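Local coordinates for protein titin (Homo sapiens, PDB 2A38) that forms part of the giant elastic filament of striated muscle, here its N-terminal pair of immunoglobulin domains, probably serving as a Z-disc anchor, at residues I29-D42 / A73-G85. Sequence-based numbering, arbitrary orientation.
Sequences ISGFPVPEVSWFRD and ANSGRYSLKATNG
Residues 36-41 pair antiparallel with residues 76-84, with hydrogen-bonded pairs at Glu36-Thr83, Ser38-Lys81 and Phe40-Ser79 alternating with non-hydrogen-bonded ones, and a last bond from Asp42 N to Arg77 O. These neighbouring strands of an immunoglobulin I-set β-sandwich illustrate how alternation sorts side chains: Val37, Trp39, Leu80 and Ala82 face inward, Phe40 and Lys81 outward. On the inner side, Leu80, with CG anti to the backbone N (chi1 177°), lays CD1 over one face of the Trp39 indole, 3.6 Å from the centroid of its five-membered ring. Leu80 CD2, the other methyl, meets Ile29 CD1 tip to tip at 3.6 Å, bridging to the opposite sheet. Replacing Trp39 with an alanine would probably leave Leu80 CD1 without its aromatic floor and open a gap beside Leu65. Outside, Lys81 runs its extended chain over the Phe40 ring, and NZ makes an off-centre cation-pi contact. The cis Phe32-Pro33 turn is tied down by Asn84, whose ND2 donates to Pro33 O and whose OD1 accepts from Ser86 N. Near the other end, extended Arg41 lays CG over the Tyr78 ring and carries its guanidinium to Ala73, NH1 donating to a lone pair of Ala73 O at 2.9 Å, while Tyr78 OH donates to Asn74 O at 2.5 Å.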
ATOM      1  N   ILE A  29     -28.264  13.993   6.678  1.00 19.96           N
ATOM      2  CA  ILE A  29     -29.060  14.970   5.981  1.00 21.58           C
ATOM      3  C   ILE A  29     -30.516  14.844   6.369  1.00 22.02           C
ATOM      4  O   ILE A  29     -31.059  13.738   6.449  1.00 21.36           O
ATOM      5  CB  ILE A  29     -28.925  14.775   4.466  1.00 22.04           C
ATOM      6  CG1 ILE A  29     -27.453  14.922   4.074  1.00 21.52           C
ATOM      7  CG2 ILE A  29     -29.816  15.770   3.729  1.00 21.99           C
ATOM      8  CD1 ILE A  29     -27.165  14.588   2.640  1.00 23.20           C
ATOM      9  N   SER A  30     -31.138  15.989   6.612  1.00 21.05           N
ATOM     10  CA  SER A  30     -32.539  16.030   6.970  1.00 23.12           C
ATOM     11  C   SER A  30     -33.271  16.742   5.828  1.00 21.58           C
ATOM     12  O   SER A  30     -32.643  17.365   4.980  1.00 21.88           O
ATOM     13  CB  SER A  30     -32.700  16.790   8.287  1.00 26.46           C
ATOM     14  OG  SER A  30     -33.991  16.599   8.838  1.00 34.47           O
ATOM     15  N   GLY A  31     -34.592  16.644   5.796  1.00 22.26           N
ATOM     16  CA  GLY A  31     -35.354  17.293   4.743  1.00 20.84           C
ATOM     17  C   GLY A  31     -36.636  16.542   4.429  1.00 22.02           C
ATOM     18  O   GLY A  31     -36.731  15.334   4.647  1.00 22.37           O
ATOM     19  N   PHE A  32     -37.639  17.250   3.929  1.00 21.91           N
ATOM     20  CA  PHE A  32     -38.887  16.594   3.587  1.00 21.87           C
ATOM     21  C   PHE A  32     -39.566  17.269   2.402  1.00 21.83           C
ATOM     22  O   PHE A  32     -39.828  18.468   2.435  1.00 20.81           O
ATOM     23  CB  PHE A  32     -39.839  16.581   4.780  1.00 21.34           C
ATOM     24  CG  PHE A  32     -41.051  15.738   4.550  1.00 24.60           C
ATOM     25  CD1 PHE A  32     -40.944  14.352   4.517  1.00 24.51           C
ATOM     26  CD2 PHE A  32     -42.285  16.324   4.275  1.00 26.54           C
ATOM     27  CE1 PHE A  32     -42.045  13.556   4.207  1.00 26.42           C
ATOM     28  CE2 PHE A  32     -43.392  15.541   3.964  1.00 27.18           C
ATOM     29  CZ  PHE A  32     -43.272  14.152   3.929  1.00 26.24           C
ATOM     30  N   PRO A  33     -39.854  16.504   1.331  1.00 22.52           N
ATOM     31  CA  PRO A  33     -39.582  15.067   1.178  1.00 22.03           C
ATOM     32  C   PRO A  33     -38.081  14.768   1.259  1.00 22.26           C
ATOM     33  O   PRO A  33     -37.263  15.681   1.141  1.00 22.70           O
ATOM     34  CB  PRO A  33     -40.156  14.761  -0.204  1.00 20.95           C
ATOM     35  CG  PRO A  33     -41.255  15.763  -0.341  1.00 20.62           C
ATOM     36  CD  PRO A  33     -40.605  17.011   0.168  1.00 21.53           C
ATOM     37  N   VAL A  34     -37.717  13.503   1.460  1.00 21.67           N
ATOM     38  CA  VAL A  34     -36.300  13.143   1.547  1.00 22.38           C
ATOM     39  C   VAL A  34     -35.559  13.632   0.310  1.00 22.62           C
ATOM     40  O   VAL A  34     -35.924  13.308  -0.815  1.00 22.68           O
ATOM     41  CB  VAL A  34     -36.099  11.638   1.665  1.00 22.66           C
ATOM     42  CG1 VAL A  34     -34.607  11.329   1.741  1.00 25.26           C
ATOM     43  CG2 VAL A  34     -36.823  11.117   2.904  1.00 24.59           C
ATOM     44  N   PRO A  35     -34.485  14.402   0.508  1.00 22.90           N
ATOM     45  CA  PRO A  35     -33.734  14.920  -0.635  1.00 22.60           C
ATOM     46  C   PRO A  35     -32.972  13.919  -1.482  1.00 23.30           C
ATOM     47  O   PRO A  35     -32.665  12.817  -1.035  1.00 23.00           O
ATOM     48  CB  PRO A  35     -32.808  15.946   0.012  1.00 23.01           C
ATOM     49  CG  PRO A  35     -32.514  15.323   1.344  1.00 23.45           C
ATOM     50  CD  PRO A  35     -33.879  14.834   1.782  1.00 22.22           C
ATOM     51  N   GLU A  36     -32.696  14.317  -2.722  1.00 24.56           N
ATOM     52  CA  GLU A  36     -31.906  13.513  -3.637  1.00 27.58           C
ATOM     53  C   GLU A  36     -30.471  13.914  -3.308  1.00 27.63           C
ATOM     54  O   GLU A  36     -30.161  15.109  -3.211  1.00 26.94           O
ATOM     55  CB  GLU A  36     -32.197  13.869  -5.089  1.00 31.76           C
ATOM     56  CG  GLU A  36     -33.562  13.473  -5.573  1.00 40.84           C
ATOM     57  CD  GLU A  36     -33.664  13.558  -7.085  1.00 46.93           C
ATOM     58  OE1 GLU A  36     -32.997  12.748  -7.770  1.00 50.48           O
ATOM     59  OE2 GLU A  36     -34.401  14.439  -7.588  1.00 51.27           O
ATOM     60  N   VAL A  37     -29.603  12.921  -3.151  1.00 25.87           N
ATOM     61  CA  VAL A  37     -28.213  13.163  -2.790  1.00 24.84           C
ATOM     62  C   VAL A  37     -27.217  12.837  -3.898  1.00 24.86           C
ATOM     63  O   VAL A  37     -27.385  11.880  -4.648  1.00 25.87           O
ATOM     64  CB  VAL A  37     -27.865  12.373  -1.512  1.00 22.77           C
ATOM     65  CG1 VAL A  37     -26.382  12.363  -1.285  1.00 25.45           C
ATOM     66  CG2 VAL A  37     -28.564  13.004  -0.326  1.00 21.91           C
ATOM     67  N   SER A  38     -26.163  13.635  -3.981  1.00 24.33           N
ATOM     68  CA  SER A  38     -25.156  13.451  -5.006  1.00 24.18           C
ATOM     69  C   SER A  38     -23.787  13.912  -4.515  1.00 23.63           C
ATOM     70  O   SER A  38     -23.674  14.944  -3.863  1.00 23.79           O
ATOM     71  CB  SER A  38     -25.579  14.241  -6.243  1.00 25.96           C
ATOM     72  OG  SER A  38     -24.494  14.437  -7.125  1.00 32.36           O
ATOM     73  N   TRP A  39     -22.745  13.146  -4.824  1.00 24.51           N
ATOM     74  CA  TRP A  39     -21.382  13.493  -4.410  1.00 22.98           C
ATOM     75  C   TRP A  39     -20.587  14.105  -5.558  1.00 24.48           C
ATOM     76  O   TRP A  39     -20.858  13.822  -6.717  1.00 25.87           O
ATOM     77  CB  TRP A  39     -20.654  12.253  -3.909  1.00 19.63           C
ATOM     78  CG  TRP A  39     -21.209  11.672  -2.639  1.00 16.84           C
ATOM     79  CD1 TRP A  39     -22.266  10.809  -2.513  1.00 16.59           C
ATOM     80  CD2 TRP A  39     -20.717  11.899  -1.313  1.00 15.27           C
ATOM     81  NE1 TRP A  39     -22.458  10.482  -1.187  1.00 15.05           N
ATOM     82  CE2 TRP A  39     -21.522  11.138  -0.429  1.00 15.33           C
ATOM     83  CE3 TRP A  39     -19.670  12.672  -0.783  1.00 14.30           C
ATOM     84  CZ2 TRP A  39     -21.312  11.127   0.957  1.00 12.77           C
ATOM     85  CZ3 TRP A  39     -19.464  12.659   0.593  1.00 12.17           C
ATOM     86  CH2 TRP A  39     -20.282  11.892   1.446  1.00 13.65           C
ATOM     87  N   PHE A  40     -19.613  14.949  -5.238  1.00 27.05           N
ATOM     88  CA  PHE A  40     -18.783  15.581  -6.268  1.00 30.53           C
ATOM     89  C   PHE A  40     -17.342  15.687  -5.813  1.00 33.62           C
ATOM     90  O   PHE A  40     -17.046  15.645  -4.618  1.00 32.96           O
ATOM     91  CB  PHE A  40     -19.245  17.008  -6.586  1.00 29.48           C
ATOM     92  CG  PHE A  40     -20.628  17.099  -7.145  1.00 30.61           C
ATOM     93  CD1 PHE A  40     -21.734  16.811  -6.355  1.00 30.94           C
ATOM     94  CD2 PHE A  40     -20.827  17.488  -8.465  1.00 31.39           C
ATOM     95  CE1 PHE A  40     -23.024  16.907  -6.870  1.00 32.46           C
ATOM     96  CE2 PHE A  40     -22.112  17.588  -8.995  1.00 32.55           C
ATOM     97  CZ  PHE A  40     -23.214  17.295  -8.193  1.00 33.53           C
ATOM     98  N   ARG A  41     -16.441  15.827  -6.774  1.00 38.76           N
ATOM     99  CA  ARG A  41     -15.039  16.006  -6.453  1.00 44.06           C
ATOM    100  C   ARG A  41     -14.473  17.057  -7.382  1.00 46.95           C
ATOM    101  O   ARG A  41     -14.388  16.843  -8.589  1.00 47.27           O
ATOM    102  CB  ARG A  41     -14.240  14.726  -6.608  1.00 45.51           C
ATOM    103  CG  ARG A  41     -12.813  14.978  -6.225  1.00 49.64           C
ATOM    104  CD  ARG A  41     -11.924  13.792  -6.404  1.00 53.31           C
ATOM    105  NE  ARG A  41     -10.539  14.211  -6.258  1.00 56.90           N
ATOM    106  CZ  ARG A  41      -9.502  13.387  -6.312  1.00 59.26           C
ATOM    107  NH1 ARG A  41      -9.698  12.088  -6.508  1.00 61.08           N
ATOM    108  NH2 ARG A  41      -8.273  13.862  -6.182  1.00 60.75           N
ATOM    109  N   ASP A  42     -14.101  18.197  -6.808  1.00 51.18           N
ATOM    110  CA  ASP A  42     -13.556  19.305  -7.577  1.00 55.10           C
ATOM    111  C   ASP A  42     -14.534  19.736  -8.675  1.00 56.76           C
ATOM    112  O   ASP A  42     -14.144  19.968  -9.822  1.00 57.58           O
ATOM    113  CB  ASP A  42     -12.211  18.903  -8.186  1.00 57.77           C
ATOM    114  CG  ASP A  42     -11.218  18.420  -7.137  1.00 60.58           C
ATOM    115  OD1 ASP A  42     -10.909  19.195  -6.204  1.00 61.62           O
ATOM    116  OD2 ASP A  42     -10.746  17.265  -7.245  1.00 62.37           O
ATOM    117  N   ALA A  73      -3.893  10.050  -5.310  1.00 45.10           N
ATOM    118  CA  ALA A  73      -4.626  10.698  -6.390  1.00 43.64           C
ATOM    119  C   ALA A  73      -6.087  10.972  -6.022  1.00 42.59           C
ATOM    120  O   ALA A  73      -6.836  11.532  -6.819  1.00 42.85           O
ATOM    121  CB  ALA A  73      -4.555   9.831  -7.644  1.00 42.72           C
ATOM    122  N   ASN A  74      -6.484  10.580  -4.813  1.00 41.34           N
ATOM    123  CA  ASN A  74      -7.859  10.768  -4.347  1.00 39.34           C
ATOM    124  C   ASN A  74      -8.060  11.978  -3.438  1.00 38.29           C
ATOM    125  O   ASN A  74      -9.186  12.422  -3.234  1.00 38.38           O
ATOM    126  CB  ASN A  74      -8.342   9.511  -3.619  1.00 37.46           C
ATOM    127  CG  ASN A  74      -8.572   8.350  -4.554  1.00 36.42           C
ATOM    128  OD1 ASN A  74      -8.634   7.201  -4.125  1.00 37.83           O
ATOM    129  ND2 ASN A  74      -8.710   8.641  -5.839  1.00 34.71           N
ATOM    130  N   SER A  75      -6.983  12.516  -2.884  1.00 37.55           N
ATOM    131  CA  SER A  75      -7.127  13.665  -2.006  1.00 36.99           C
ATOM    132  C   SER A  75      -7.784  14.822  -2.766  1.00 36.00           C
ATOM    133  O   SER A  75      -7.955  14.763  -3.982  1.00 34.23           O
ATOM    134  CB  SER A  75      -5.762  14.076  -1.442  1.00 36.81           C
ATOM    135  OG  SER A  75      -4.855  14.396  -2.474  1.00 38.71           O
ATOM    136  N   GLY A  76      -8.167  15.868  -2.045  1.00 35.64           N
ATOM    137  CA  GLY A  76      -8.804  17.002  -2.686  1.00 34.74           C
ATOM    138  C   GLY A  76     -10.108  17.329  -1.999  1.00 35.04           C
ATOM    139  O   GLY A  76     -10.361  16.845  -0.893  1.00 34.34           O
ATOM    140  N   ARG A  77     -10.936  18.146  -2.648  1.00 34.80           N
ATOM    141  CA  ARG A  77     -12.220  18.531  -2.082  1.00 34.01           C
ATOM    142  C   ARG A  77     -13.355  17.635  -2.515  1.00 31.15           C
ATOM    143  O   ARG A  77     -13.561  17.403  -3.704  1.00 31.73           O
ATOM    144  CB  ARG A  77     -12.587  19.953  -2.468  1.00 37.48           C
ATOM    145  CG  ARG A  77     -11.789  21.006  -1.771  1.00 45.83           C
ATOM    146  CD  ARG A  77     -12.458  22.350  -1.946  1.00 52.04           C
ATOM    147  NE  ARG A  77     -11.723  23.409  -1.265  1.00 58.55           N
ATOM    148  CZ  ARG A  77     -12.193  24.640  -1.087  1.00 62.46           C
ATOM    149  NH1 ARG A  77     -13.403  24.964  -1.539  1.00 64.18           N
ATOM    150  NH2 ARG A  77     -11.452  25.550  -0.461  1.00 64.52           N
ATOM    151  N   TYR A  78     -14.089  17.133  -1.535  1.00 27.80           N
ATOM    152  CA  TYR A  78     -15.242  16.290  -1.794  1.00 25.43           C
ATOM    153  C   TYR A  78     -16.438  17.029  -1.222  1.00 23.67           C
ATOM    154  O   TYR A  78     -16.365  17.573  -0.121  1.00 22.79           O
ATOM    155  CB  TYR A  78     -15.109  14.946  -1.089  1.00 26.00           C
ATOM    156  CG  TYR A  78     -14.123  14.017  -1.742  1.00 28.45           C
ATOM    157  CD1 TYR A  78     -12.746  14.279  -1.706  1.00 28.82           C
ATOM    158  CD2 TYR A  78     -14.566  12.875  -2.412  1.00 29.00           C
ATOM    159  CE1 TYR A  78     -11.839  13.423  -2.326  1.00 29.33           C
ATOM    160  CE2 TYR A  78     -13.677  12.017  -3.030  1.00 29.94           C
ATOM    161  CZ  TYR A  78     -12.320  12.294  -2.986  1.00 29.87           C
ATOM    162  OH  TYR A  78     -11.462  11.434  -3.611  1.00 32.15           O
ATOM    163  N   SER A  79     -17.531  17.063  -1.969  1.00 20.08           N
ATOM    164  CA  SER A  79     -18.717  17.736  -1.489  1.00 19.28           C
ATOM    165  C   SER A  79     -19.946  16.890  -1.712  1.00 16.77           C
ATOM    166  O   SER A  79     -19.983  16.035  -2.582  1.00 17.66           O
ATOM    167  CB  SER A  79     -18.880  19.092  -2.169  1.00 21.41           C
ATOM    168  OG  SER A  79     -19.064  18.932  -3.557  1.00 28.39           O
ATOM    169  N   LEU A  80     -20.956  17.147  -0.903  1.00 16.78           N
ATOM    170  CA  LEU A  80     -22.217  16.431  -0.954  1.00 15.51           C
ATOM    171  C   LEU A  80     -23.349  17.438  -1.169  1.00 15.43           C
ATOM    172  O   LEU A  80     -23.464  18.397  -0.413  1.00 17.62           O
ATOM    173  CB  LEU A  80     -22.402  15.702   0.375  1.00 14.74           C
ATOM    174  CG  LEU A  80     -23.668  14.900   0.660  1.00 15.68           C
ATOM    175  CD1 LEU A  80     -23.804  13.793  -0.354  1.00 15.75           C
ATOM    176  CD2 LEU A  80     -23.578  14.319   2.067  1.00 15.30           C
ATOM    177  N   LYS A  81     -24.144  17.249  -2.218  1.00 16.78           N
ATOM    178  CA  LYS A  81     -25.286  18.125  -2.496  1.00 18.69           C
ATOM    179  C   LYS A  81     -26.583  17.387  -2.188  1.00 17.96           C
ATOM    180  O   LYS A  81     -26.745  16.237  -2.570  1.00 16.96           O
ATOM    181  CB  LYS A  81     -25.356  18.537  -3.965  1.00 20.63           C
ATOM    182  CG  LYS A  81     -24.354  19.583  -4.395  1.00 28.79           C
ATOM    183  CD  LYS A  81     -24.708  20.110  -5.796  1.00 32.24           C
ATOM    184  CE  LYS A  81     -23.614  21.040  -6.328  1.00 36.27           C
ATOM    185  NZ  LYS A  81     -23.959  21.646  -7.652  1.00 39.42           N
ATOM    186  N   ALA A  82     -27.508  18.064  -1.516  1.00 17.76           N
ATOM    187  CA  ALA A  82     -28.812  17.494  -1.173  1.00 17.87           C
ATOM    188  C   ALA A  82     -29.891  18.400  -1.774  1.00 16.40           C
ATOM    189  O   ALA A  82     -29.820  19.621  -1.634  1.00 15.79           O
ATOM    190  CB  ALA A  82     -28.967  17.419   0.344  1.00 17.84           C
ATOM    191  N   THR A  83     -30.890  17.813  -2.424  1.00 15.49           N
ATOM    192  CA  THR A  83     -31.926  18.623  -3.050  1.00 17.19           C
ATOM    193  C   THR A  83     -33.350  18.094  -2.969  1.00 17.14           C
ATOM    194  O   THR A  83     -33.579  16.896  -3.074  1.00 16.67           O
ATOM    195  CB  THR A  83     -31.627  18.811  -4.549  1.00 19.45           C
ATOM    196  OG1 THR A  83     -30.279  19.257  -4.713  1.00 25.48           O
ATOM    197  CG2 THR A  83     -32.561  19.841  -5.160  1.00 20.36           C
ATOM    198  N   ASN A  84     -34.302  19.005  -2.775  1.00 18.21           N
ATOM    199  CA  ASN A  84     -35.722  18.655  -2.780  1.00 17.62           C
ATOM    200  C   ASN A  84     -36.476  19.894  -3.260  1.00 19.50           C
ATOM    201  O   ASN A  84     -35.854  20.892  -3.638  1.00 18.87           O
ATOM    202  CB  ASN A  84     -36.234  18.146  -1.410  1.00 16.57           C
ATOM    203  CG  ASN A  84     -36.311  19.225  -0.343  1.00 14.06           C
ATOM    204  OD1 ASN A  84     -36.258  20.413  -0.628  1.00 15.80           O
ATOM    205  ND2 ASN A  84     -36.456  18.799   0.907  1.00 15.09           N
ATOM    206  N   GLY A  85     -37.803  19.835  -3.260  1.00 21.44           N
ATOM    207  CA  GLY A  85     -38.588  20.962  -3.736  1.00 20.99           C
ATOM    208  C   GLY A  85     -38.381  22.277  -3.017  1.00 22.39           C
ATOM    209  O   GLY A  85     -38.522  23.343  -3.625  1.00 23.18           O
TER
HETATM  210  O   HOH W   1     -28.550  16.400  -5.152  1.00 27.97           O